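Local coordinates for uncharacterized IolB-like protein (Salmonella typhimurium LT2, PDB 2QJV), which probably acts as a sugar isomerase of the KduI/IolB family in the cupin clan, and binds nickel ions, at residues Ser86-His91 with Gln148-Leu153. The protein carries 2 engineered substitutions. Residues are numbered along the deposited sequence; the frame is centred on the assembly and turned at random.
With NI (nickel (II) ion), chain C.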
# COMPACT_ATOMS: atom_id res chain seq x y z
N SER A 86 13.75 13.51 36.38
CA SER A 86 13.53 14.35 35.22
C SER A 86 13.84 15.80 35.57
O SER A 86 13.86 16.19 36.75
CB SER A 86 12.06 14.26 34.73
OG SER A 86 11.69 12.90 34.56
N VAL A 87 14.11 16.60 34.55
CA VAL A 87 14.32 18.04 34.71
C VAL A 87 13.42 18.79 33.73
O VAL A 87 13.44 18.51 32.51
CB VAL A 87 15.78 18.49 34.49
CG1 VAL A 87 15.86 20.05 34.57
CG2 VAL A 87 16.68 17.77 35.48
N TYR A 88 12.58 19.68 34.28
CA TYR A 88 11.74 20.56 33.49
C TYR A 88 12.55 21.80 33.07
O TYR A 88 13.16 22.46 33.92
CB TYR A 88 10.44 20.97 34.23
CG TYR A 88 9.71 22.05 33.45
CD1 TYR A 88 8.90 21.73 32.36
CD2 TYR A 88 9.90 23.41 33.74
CE1 TYR A 88 8.29 22.73 31.62
CE2 TYR A 88 9.29 24.41 33.00
CZ TYR A 88 8.49 24.06 31.95
OH TYR A 88 7.90 25.05 31.21
N LEU A 89 12.53 22.12 31.77
CA LEU A 89 13.18 23.30 31.23
C LEU A 89 12.15 24.17 30.52
O LEU A 89 11.50 23.69 29.60
CB LEU A 89 14.29 22.96 30.22
CG LEU A 89 15.43 22.04 30.58
CD1 LEU A 89 16.32 21.81 29.33
CD2 LEU A 89 16.19 22.64 31.79
N PRO A 90 12.01 25.44 30.94
CA PRO A 90 11.11 26.34 30.21
C PRO A 90 11.76 26.70 28.88
O PRO A 90 12.92 26.31 28.61
CB PRO A 90 11.03 27.56 31.13
CG PRO A 90 12.34 27.57 31.83
CD PRO A 90 12.69 26.12 32.04
N HIS A 91 11.02 27.38 28.03
CA HIS A 91 11.59 27.79 26.75
C HIS A 91 12.64 28.91 26.97
O HIS A 91 12.76 29.45 28.07
CB HIS A 91 10.48 28.17 25.79
CG HIS A 91 9.94 29.51 26.04
ND1 HIS A 91 9.18 29.81 27.15
CD2 HIS A 91 10.12 30.67 25.38
CE1 HIS A 91 8.88 31.09 27.13
NE2 HIS A 91 9.45 31.63 26.07
N GLN A 148 0.21 19.23 37.56
CA GLN A 148 1.53 19.83 37.84
C GLN A 148 1.78 20.90 36.76
O GLN A 148 1.07 20.94 35.78
CB GLN A 148 2.64 18.80 37.89
CG GLN A 148 2.50 17.86 39.11
CD GLN A 148 2.77 18.59 40.43
OE1 GLN A 148 3.82 19.18 40.60
NE2 GLN A 148 1.83 18.52 41.35
N LEU A 149 2.78 21.75 36.96
CA LEU A 149 3.02 22.91 36.09
C LEU A 149 3.91 22.68 34.86
O LEU A 149 5.00 22.12 34.95
CB LEU A 149 3.59 24.08 36.94
CG LEU A 149 2.75 24.62 38.08
CD1 LEU A 149 3.54 25.66 38.91
CD2 LEU A 149 1.41 25.23 37.62
N ALA A 150 3.38 23.09 33.70
CA ALA A 150 4.07 23.13 32.42
C ALA A 150 3.16 23.92 31.47
O ALA A 150 1.96 24.05 31.71
CB ALA A 150 4.44 21.73 31.87
N ASP A 151 3.71 24.45 30.39
CA ASP A 151 2.91 25.18 29.43
C ASP A 151 2.04 24.25 28.55
O ASP A 151 0.90 24.53 28.24
CB ASP A 151 3.77 26.02 28.46
CG ASP A 151 4.74 26.98 29.15
OD1 ASP A 151 4.61 27.27 30.36
OD2 ASP A 151 5.66 27.42 28.41
N SER A 152 2.65 23.14 28.17
CA SER A 152 2.11 22.21 27.16
C SER A 152 2.28 20.72 27.47
O SER A 152 1.34 19.93 27.29
CB SER A 152 2.82 22.53 25.83
OG SER A 152 2.50 23.85 25.37
N LEU A 153 3.47 20.35 27.95
CA LEU A 153 3.88 18.95 28.16
C LEU A 153 3.11 18.15 29.21
O LEU A 153 2.85 18.61 30.32
CB LEU A 153 5.40 18.86 28.50
CG LEU A 153 6.42 19.12 27.38
CD1 LEU A 153 7.85 19.42 27.96
CD2 LEU A 153 6.43 17.98 26.32
NI NI C . 9.45 33.84 25.27
O HOH W 1 7.11 28.00 31.32
O HOH W 2 8.26 27.84 28.86
O HOH W 3 9.21 34.82 27.51
O HOH W 4 9.09 33.55 23.26
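The ring of Tyr88 reaches from strand 86-89 to the loop 148-153, where CE1 lies 4.0 Å from Ala150 CB. The methyl group comes at the ring obliquely. CG of Tyr88 is anti to the backbone N (chi1 171°), which sends the phenol out toward the loop. Its OH ends near Asp151, and the ring and the carboxylate planes are turned 74° apart. The two groups are too far apart to bond directly. Instead one water donates to both, at 3.1 Å from Tyr88 OH and 2.8 Å from Asp151 OD1. Glu50 takes part as well: its OE1 is hydrogen-bonded to Tyr88 OH and to Asp151 N.

Strand 86-89 belongs to the N-terminal antiparallel sheet of this all-beta cupin-type protein, between strands 49-55 and 119-121. The loop leads into strand 154-160 of a second antiparallel sheet, so the contact joins the two sheet regions.

A second water links Asp151 to His91. It donates to Asp151 OD2 at 2.7 Å and accepts from both His91 N and His91 ND1. The ND1 bond, 2.8 Å to the water, lies in the plane of the imidazole at its edge. OD2 is also bound by the backbone N of Phe113 and of Gly114, which anchors the carboxylate. The water bond to ND1 would help fix the rotation of the imidazole. The other ring nitrogen, NE2, binds nickel at 2.4 Å, with His92 and two waters as further ligands.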